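PDB 5ZLI: glutamine synthetase from Helicobacter pylori, which belongs to the type I-beta glutamine synthetases, dodecameric enzymes whose subunits pair a beta-grasp domain with a larger catalytic domain. Local coordinates for residues B[298-311]-B[359-371]. Numbering follows the deposited sequence.
Sequences KGLSEFALHFLGGV and ISKNSARFEFRFP
Phe366 drives its ring between Leu300, just ahead of helix 302-311, and Ala304 and Leu308 on the first turns of that helix. With CG anti to the carbonyl carbon (chi1 -63°), the ring stands up from the strand and turns its outer atoms, CE1, CE2 and CZ, to the helix. Phe366 CE2 meets Leu300 CD1 at 3.4 Å. On the other side of the ring tip, Phe366 CE1 lies 3.8 Å from Ala304 CB. Leu308 comes at about a right angle, its CB 3.8 Å from Phe366 CZ. The backbone carbonyl of Ala304 lies at the ring edge, near its plane, and that oxygen is already taken by Leu308 N within the helix.

One strand step of two residues further on, Phe368 repeats the theme. Val311 approaches it from the opposite direction, and Val311 CG1 reaches Phe368 CE1 at 3.5 Å. Phe368 CZ sits at the edge of the Phe307 ring, 4.1 Å from Phe307 CE1. At the other end, Ile359 extends its CG1 branch anti to the backbone N (chi1 -169°), which sets Ile359 CD1 3.6 Å from Leu300 CD2; Ala364 CB rests near Gly299 O.

No hydrogen bond joins the two segments; neighbours outside complete the packing. Phe292 meets the rings of both Phe307 and Phe366, and Val353 backs Leu308, Phe366 and Phe368. Glu367 is salt-bridged to Arg369 within its own segment and to Arg354 of strand 351-355. With axes 11.1 Å apart and 11° from parallel, this is a helix layered on a beta sheet: strand 366-368, antiparallel to strands 278-286 and 351-355, presents its phenylalanines to helix 302-313 in the hydrophobic core of the glutamine synthetase catalytic domain.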
ATOM      1  N   LYS B 298     -38.592  33.712  48.639  1.00 60.53           N
ATOM      2  CA  LYS B 298     -39.295  32.634  47.936  1.00 59.39           C
ATOM      3  C   LYS B 298     -39.216  31.252  48.592  1.00 51.53           C
ATOM      4  O   LYS B 298     -38.769  30.285  47.970  1.00 56.13           O
ATOM      5  CB  LYS B 298     -38.817  32.576  46.487  1.00 61.37           C
ATOM      6  CG  LYS B 298     -39.249  33.819  45.708  1.00 64.70           C
ATOM      7  CD  LYS B 298     -38.516  33.961  44.390  1.00 63.47           C
ATOM      8  CE  LYS B 298     -39.080  35.110  43.561  1.00 58.90           C
ATOM      9  NZ  LYS B 298     -38.267  35.338  42.326  1.00 60.52           N
ATOM     10  N   GLY B 299     -39.643  31.148  49.843  1.00 45.13           N
ATOM     11  CA  GLY B 299     -39.624  29.888  50.543  1.00 45.65           C
ATOM     12  C   GLY B 299     -38.328  29.624  51.260  1.00 47.76           C
ATOM     13  O   GLY B 299     -38.041  28.468  51.599  1.00 47.60           O
ATOM     14  N   LEU B 300     -37.536  30.659  51.500  1.00 49.74           N
ATOM     15  CA  LEU B 300     -36.248  30.508  52.139  1.00 51.39           C
ATOM     16  C   LEU B 300     -36.210  31.354  53.396  1.00 46.94           C
ATOM     17  O   LEU B 300     -36.840  32.407  53.462  1.00 49.08           O
ATOM     18  CB  LEU B 300     -35.138  30.967  51.207  1.00 55.34           C
ATOM     19  CG  LEU B 300     -35.040  30.163  49.909  1.00 51.14           C
ATOM     20  CD1 LEU B 300     -34.198  30.962  48.916  1.00 48.49           C
ATOM     21  CD2 LEU B 300     -34.511  28.721  50.111  1.00 51.70           C
ATOM     22  N   SER B 301     -35.415  30.929  54.362  1.00 43.95           N
ATOM     23  CA  SER B 301     -35.359  31.612  55.640  1.00 45.51           C
ATOM     24  C   SER B 301     -34.257  32.665  55.677  1.00 54.25           C
ATOM     25  O   SER B 301     -33.319  32.661  54.875  1.00 58.97           O
ATOM     26  CB  SER B 301     -35.187  30.587  56.766  1.00 53.87           C
ATOM     27  OG  SER B 301     -34.084  29.723  56.544  1.00 56.32           O
ATOM     28  N   GLU B 302     -34.413  33.609  56.611  1.00 61.91           N
ATOM     29  CA  GLU B 302     -33.319  34.520  56.951  1.00 65.39           C
ATOM     30  C   GLU B 302     -32.029  33.735  57.178  1.00 57.66           C
ATOM     31  O   GLU B 302     -30.963  34.110  56.684  1.00 49.74           O
ATOM     32  CB  GLU B 302     -33.714  35.345  58.192  1.00 61.80           C
ATOM     33  CG  GLU B 302     -32.578  35.996  58.986  1.00 63.09           C
ATOM     34  CD  GLU B 302     -33.009  36.434  60.406  1.00 73.21           C
ATOM     35  OE1 GLU B 302     -34.233  36.433  60.695  1.00 69.28           O
ATOM     36  OE2 GLU B 302     -32.121  36.778  61.234  1.00 71.47           O
ATOM     37  N   PHE B 303     -32.132  32.608  57.881  1.00 58.68           N
ATOM     38  CA  PHE B 303     -30.982  31.744  58.109  1.00 55.31           C
ATOM     39  C   PHE B 303     -30.328  31.339  56.790  1.00 51.89           C
ATOM     40  O   PHE B 303     -29.101  31.419  56.642  1.00 50.43           O
ATOM     41  CB  PHE B 303     -31.440  30.518  58.900  1.00 48.96           C
ATOM     42  CG  PHE B 303     -30.342  29.562  59.239  1.00 48.00           C
ATOM     43  CD1 PHE B 303     -29.528  29.784  60.337  1.00 52.58           C
ATOM     44  CD2 PHE B 303     -30.118  28.438  58.469  1.00 57.42           C
ATOM     45  CE1 PHE B 303     -28.506  28.899  60.663  1.00 50.88           C
ATOM     46  CE2 PHE B 303     -29.095  27.549  58.787  1.00 55.21           C
ATOM     47  CZ  PHE B 303     -28.289  27.788  59.887  1.00 55.69           C
ATOM     48  N   ALA B 304     -31.137  30.890  55.823  1.00 52.56           N
ATOM     49  CA  ALA B 304     -30.618  30.506  54.507  1.00 51.12           C
ATOM     50  C   ALA B 304     -30.054  31.697  53.743  1.00 46.72           C
ATOM     51  O   ALA B 304     -29.034  31.572  53.061  1.00 51.73           O
ATOM     52  CB  ALA B 304     -31.697  29.815  53.680  1.00 51.25           C
ATOM     53  N   LEU B 305     -30.726  32.848  53.796  1.00 44.88           N
ATOM     54  CA  LEU B 305     -30.230  33.989  53.032  1.00 50.61           C
ATOM     55  C   LEU B 305     -28.927  34.522  53.601  1.00 50.22           C
ATOM     56  O   LEU B 305     -28.087  35.031  52.849  1.00 44.98           O
ATOM     57  CB  LEU B 305     -31.255  35.117  53.004  1.00 55.49           C
ATOM     58  CG  LEU B 305     -32.360  34.987  51.980  1.00 56.62           C
ATOM     59  CD1 LEU B 305     -33.530  35.809  52.443  1.00 63.52           C
ATOM     60  CD2 LEU B 305     -31.833  35.470  50.653  1.00 45.43           C
ATOM     61  N   HIS B 306     -28.751  34.424  54.921  1.00 50.13           N
ATOM     62  CA  HIS B 306     -27.466  34.747  55.522  1.00 45.04           C
ATOM     63  C   HIS B 306     -26.420  33.712  55.126  1.00 45.08           C
ATOM     64  O   HIS B 306     -25.281  34.065  54.796  1.00 47.90           O
ATOM     65  CB  HIS B 306     -27.616  34.872  57.043  1.00 48.98           C
ATOM     66  CG  HIS B 306     -28.338  36.115  57.482  1.00 48.10           C
ATOM     67  ND1 HIS B 306     -28.194  37.331  56.845  1.00 47.70           N
ATOM     68  CD2 HIS B 306     -29.231  36.319  58.478  1.00 50.14           C
ATOM     69  CE1 HIS B 306     -28.959  38.230  57.435  1.00 52.50           C
ATOM     70  NE2 HIS B 306     -29.602  37.639  58.427  1.00 55.51           N
ATOM     71  N   PHE B 307     -26.801  32.437  55.097  1.00 38.94           N
ATOM     72  CA  PHE B 307     -25.908  31.428  54.534  1.00 47.90           C
ATOM     73  C   PHE B 307     -25.438  31.813  53.120  1.00 46.24           C
ATOM     74  O   PHE B 307     -24.233  31.812  52.827  1.00 40.42           O
ATOM     75  CB  PHE B 307     -26.629  30.079  54.525  1.00 41.18           C
ATOM     76  CG  PHE B 307     -25.777  28.937  54.103  1.00 34.24           C
ATOM     77  CD1 PHE B 307     -25.471  28.733  52.778  1.00 33.60           C
ATOM     78  CD2 PHE B 307     -25.308  28.045  55.033  1.00 38.18           C
ATOM     79  CE1 PHE B 307     -24.720  27.686  52.406  1.00 29.61           C
ATOM     80  CE2 PHE B 307     -24.545  26.985  54.656  1.00 37.13           C
ATOM     81  CZ  PHE B 307     -24.252  26.805  53.346  1.00 32.30           C
ATOM     82  N   LEU B 308     -26.382  32.159  52.238  1.00 36.22           N
ATOM     83  CA  LEU B 308     -26.042  32.515  50.865  1.00 42.87           C
ATOM     84  C   LEU B 308     -25.126  33.727  50.785  1.00 47.47           C
ATOM     85  O   LEU B 308     -24.233  33.786  49.927  1.00 38.73           O
ATOM     86  CB  LEU B 308     -27.320  32.769  50.067  1.00 56.04           C
ATOM     87  CG  LEU B 308     -27.098  33.449  48.713  1.00 47.95           C
ATOM     88  CD1 LEU B 308     -26.377  32.491  47.818  1.00 42.10           C
ATOM     89  CD2 LEU B 308     -28.431  33.879  48.084  1.00 44.72           C
ATOM     90  N   GLY B 309     -25.384  34.740  51.620  1.00 52.85           N
ATOM     91  CA  GLY B 309     -24.510  35.900  51.659  1.00 41.79           C
ATOM     92  C   GLY B 309     -23.087  35.533  52.032  1.00 44.68           C
ATOM     93  O   GLY B 309     -22.129  36.113  51.518  1.00 43.00           O
ATOM     94  N   GLY B 310     -22.928  34.556  52.931  1.00 47.04           N
ATOM     95  CA  GLY B 310     -21.586  34.140  53.301  1.00 47.01           C
ATOM     96  C   GLY B 310     -20.904  33.408  52.167  1.00 42.19           C
ATOM     97  O   GLY B 310     -19.747  33.690  51.846  1.00 41.64           O
ATOM     98  N   VAL B 311     -21.644  32.525  51.493  1.00 41.86           N
ATOM     99  CA  VAL B 311     -21.127  31.849  50.308  1.00 37.67           C
ATOM    100  C   VAL B 311     -20.801  32.862  49.214  1.00 33.95           C
ATOM    101  O   VAL B 311     -19.774  32.748  48.541  1.00 32.65           O
ATOM    102  CB  VAL B 311     -22.129  30.782  49.826  1.00 37.43           C
ATOM    103  CG1 VAL B 311     -21.849  30.411  48.377  1.00 31.97           C
ATOM    104  CG2 VAL B 311     -22.075  29.554  50.726  1.00 37.22           C
ATOM    105  N   ILE B 359     -39.283  24.106  45.634  1.00 60.58           N
ATOM    106  CA  ILE B 359     -39.064  24.827  46.890  1.00 55.05           C
ATOM    107  C   ILE B 359     -40.209  24.651  47.891  1.00 55.86           C
ATOM    108  O   ILE B 359     -40.769  25.621  48.411  1.00 60.41           O
ATOM    109  CB  ILE B 359     -38.754  26.313  46.588  1.00 59.44           C
ATOM    110  CG1 ILE B 359     -38.252  27.036  47.829  1.00 50.61           C
ATOM    111  CG2 ILE B 359     -39.966  27.061  45.989  1.00 59.92           C
ATOM    112  CD1 ILE B 359     -36.912  27.642  47.604  1.00 49.17           C
ATOM    113  N   SER B 360     -40.589  23.404  48.141  1.00 60.82           N
ATOM    114  CA  SER B 360     -41.362  23.058  49.332  1.00 60.35           C
ATOM    115  C   SER B 360     -40.581  23.314  50.624  1.00 54.98           C
ATOM    116  O   SER B 360     -39.433  23.773  50.585  1.00 55.39           O
ATOM    117  CB  SER B 360     -41.800  21.583  49.255  1.00 63.43           C
ATOM    118  OG  SER B 360     -42.074  21.019  50.536  1.00 63.16           O
ATOM    119  N   LYS B 361     -41.211  23.020  51.769  1.00 58.82           N
ATOM    120  CA  LYS B 361     -40.535  23.040  53.065  1.00 60.23           C
ATOM    121  C   LYS B 361     -39.441  21.981  53.128  1.00 56.19           C
ATOM    122  O   LYS B 361     -38.259  22.297  53.290  1.00 53.07           O
ATOM    123  CB  LYS B 361     -41.565  22.816  54.185  1.00 65.45           C
ATOM    124  CG  LYS B 361     -41.092  23.145  55.618  1.00 64.96           C
ATOM    125  CD  LYS B 361     -40.976  24.657  55.816  1.00 66.33           C
ATOM    126  CE  LYS B 361     -41.362  25.156  57.211  1.00 65.83           C
ATOM    127  NZ  LYS B 361     -41.132  26.639  57.326  1.00 60.79           N
ATOM    128  N   ASN B 362     -39.824  20.708  53.019  1.00 57.57           N
ATOM    129  CA  ASN B 362     -38.845  19.627  53.065  1.00 60.80           C
ATOM    130  C   ASN B 362     -37.755  19.771  52.024  1.00 54.34           C
ATOM    131  O   ASN B 362     -36.683  19.182  52.184  1.00 54.21           O
ATOM    132  CB  ASN B 362     -39.532  18.267  52.880  1.00 58.53           C
ATOM    133  CG  ASN B 362     -40.198  17.771  54.146  1.00 69.41           C
ATOM    134  OD1 ASN B 362     -39.912  18.261  55.235  1.00 73.77           O
ATOM    135  ND2 ASN B 362     -41.101  16.799  54.009  1.00 76.85           N
ATOM    136  N   SER B 363     -38.004  20.514  50.952  1.00 56.00           N
ATOM    137  CA  SER B 363     -37.054  20.592  49.854  1.00 57.45           C
ATOM    138  C   SER B 363     -36.365  21.937  49.723  1.00 53.66           C
ATOM    139  O   SER B 363     -35.533  22.093  48.821  1.00 50.00           O
ATOM    140  CB  SER B 363     -37.764  20.291  48.528  1.00 51.52           C
ATOM    141  OG  SER B 363     -38.516  21.420  48.115  1.00 52.34           O
ATOM    142  N   ALA B 364     -36.652  22.895  50.597  1.00 51.81           N
ATOM    143  CA  ALA B 364     -36.043  24.203  50.439  1.00 50.71           C
ATOM    144  C   ALA B 364     -34.528  24.061  50.434  1.00 50.76           C
ATOM    145  O   ALA B 364     -33.962  23.293  51.220  1.00 45.65           O
ATOM    146  CB  ALA B 364     -36.505  25.138  51.543  1.00 47.54           C
ATOM    147  N   ARG B 365     -33.881  24.752  49.499  1.00 43.91           N
ATOM    148  CA  ARG B 365     -32.470  24.516  49.246  1.00 44.67           C
ATOM    149  C   ARG B 365     -31.978  25.554  48.259  1.00 45.50           C
ATOM    150  O   ARG B 365     -32.764  26.180  47.544  1.00 51.49           O
ATOM    151  CB  ARG B 365     -32.224  23.116  48.672  1.00 48.45           C
ATOM    152  CG  ARG B 365     -32.076  23.125  47.161  1.00 43.71           C
ATOM    153  CD  ARG B 365     -32.505  21.851  46.520  1.00 46.97           C
ATOM    154  NE  ARG B 365     -33.408  22.112  45.406  1.00 50.79           N
ATOM    155  CZ  ARG B 365     -34.102  21.164  44.788  1.00 52.94           C
ATOM    156  NH1 ARG B 365     -33.976  19.906  45.194  1.00 50.51           N
ATOM    157  NH2 ARG B 365     -34.918  21.467  43.777  1.00 45.13           N
ATOM    158  N   PHE B 366     -30.664  25.709  48.208  1.00 43.99           N
ATOM    159  CA  PHE B 366     -30.030  26.396  47.096  1.00 49.38           C
ATOM    160  C   PHE B 366     -29.370  25.381  46.168  1.00 46.14           C
ATOM    161  O   PHE B 366     -29.153  24.221  46.533  1.00 45.25           O
ATOM    162  CB  PHE B 366     -28.977  27.386  47.584  1.00 43.31           C
ATOM    163  CG  PHE B 366     -29.520  28.489  48.411  1.00 45.23           C
ATOM    164  CD1 PHE B 366     -29.152  28.621  49.734  1.00 50.44           C
ATOM    165  CD2 PHE B 366     -30.357  29.443  47.853  1.00 58.45           C
ATOM    166  CE1 PHE B 366     -29.631  29.683  50.500  1.00 55.62           C
ATOM    167  CE2 PHE B 366     -30.845  30.504  48.615  1.00 53.81           C
ATOM    168  CZ  PHE B 366     -30.479  30.624  49.940  1.00 49.68           C
ATOM    169  N   GLU B 367     -29.073  25.820  44.950  1.00 36.08           N
ATOM    170  CA  GLU B 367     -28.186  25.086  44.054  1.00 39.55           C
ATOM    171  C   GLU B 367     -27.070  26.013  43.584  1.00 42.35           C
ATOM    172  O   GLU B 367     -27.341  27.068  42.998  1.00 37.74           O
ATOM    173  CB  GLU B 367     -28.943  24.499  42.868  1.00 44.01           C
ATOM    174  CG  GLU B 367     -28.026  24.053  41.727  1.00 43.32           C
ATOM    175  CD  GLU B 367     -28.783  23.821  40.432  1.00 45.85           C
ATOM    176  OE1 GLU B 367     -29.604  22.869  40.376  1.00 45.10           O
ATOM    177  OE2 GLU B 367     -28.606  24.638  39.498  1.00 43.70           O
ATOM    178  N   PHE B 368     -25.820  25.660  43.900  1.00 47.94           N
ATOM    179  CA  PHE B 368     -24.659  26.434  43.445  1.00 46.47           C
ATOM    180  C   PHE B 368     -24.148  25.854  42.128  1.00 42.57           C
ATOM    181  O   PHE B 368     -23.717  24.694  42.074  1.00 41.49           O
ATOM    182  CB  PHE B 368     -23.556  26.444  44.502  1.00 36.12           C
ATOM    183  CG  PHE B 368     -24.038  26.886  45.853  1.00 44.50           C
ATOM    184  CD1 PHE B 368     -24.264  28.219  46.134  1.00 42.41           C
ATOM    185  CD2 PHE B 368     -24.320  25.952  46.837  1.00 43.23           C
ATOM    186  CE1 PHE B 368     -24.728  28.597  47.392  1.00 45.34           C
ATOM    187  CE2 PHE B 368     -24.764  26.338  48.073  1.00 34.40           C
ATOM    188  CZ  PHE B 368     -24.976  27.641  48.354  1.00 34.98           C
ATOM    189  N   ARG B 369     -24.197  26.664  41.078  1.00 36.93           N
ATOM    190  CA  ARG B 369     -23.906  26.191  39.736  1.00 42.97           C
ATOM    191  C   ARG B 369     -22.453  26.393  39.328  1.00 45.19           C
ATOM    192  O   ARG B 369     -22.066  25.918  38.257  1.00 47.47           O
ATOM    193  CB  ARG B 369     -24.819  26.876  38.718  1.00 44.05           C
ATOM    194  CG  ARG B 369     -26.285  26.658  38.953  1.00 35.97           C
ATOM    195  CD  ARG B 369     -27.104  27.415  37.929  1.00 42.28           C
ATOM    196  NE  ARG B 369     -26.775  27.057  36.545  1.00 43.43           N
ATOM    197  CZ  ARG B 369     -27.161  25.926  35.947  1.00 46.55           C
ATOM    198  NH1 ARG B 369     -27.883  25.023  36.598  1.00 43.17           N
ATOM    199  NH2 ARG B 369     -26.824  25.692  34.689  1.00 51.61           N
ATOM    200  N   PHE B 370     -21.663  27.133  40.099  1.00 42.53           N
ATOM    201  CA  PHE B 370     -20.287  27.392  39.698  1.00 38.72           C
ATOM    202  C   PHE B 370     -19.303  26.251  39.957  1.00 37.60           C
ATOM    203  O   PHE B 370     -18.297  26.177  39.242  1.00 38.57           O
ATOM    204  CB  PHE B 370     -19.776  28.684  40.340  1.00 42.23           C
ATOM    205  CG  PHE B 370     -19.957  28.746  41.836  1.00 41.96           C
ATOM    206  CD1 PHE B 370     -21.117  29.271  42.383  1.00 42.26           C
ATOM    207  CD2 PHE B 370     -18.966  28.312  42.695  1.00 47.93           C
ATOM    208  CE1 PHE B 370     -21.301  29.336  43.741  1.00 36.94           C
ATOM    209  CE2 PHE B 370     -19.152  28.371  44.080  1.00 45.13           C
ATOM    210  CZ  PHE B 370     -20.322  28.884  44.591  1.00 37.08           C
ATOM    211  N   PRO B 371     -19.512  25.337  40.909  1.00 37.05           N
ATOM    212  CA  PRO B 371     -18.520  24.259  41.093  1.00 35.77           C
ATOM    213  C   PRO B 371     -18.524  23.232  39.964  1.00 31.38           C
ATOM    214  O   PRO B 371     -19.499  23.068  39.226  1.00 31.89           O
ATOM    215  CB  PRO B 371     -18.906  23.622  42.431  1.00 37.09           C
ATOM    216  CG  PRO B 371     -20.200  24.146  42.770  1.00 32.17           C
ATOM    217  CD  PRO B 371     -20.481  25.375  42.016  1.00 33.85           C
TER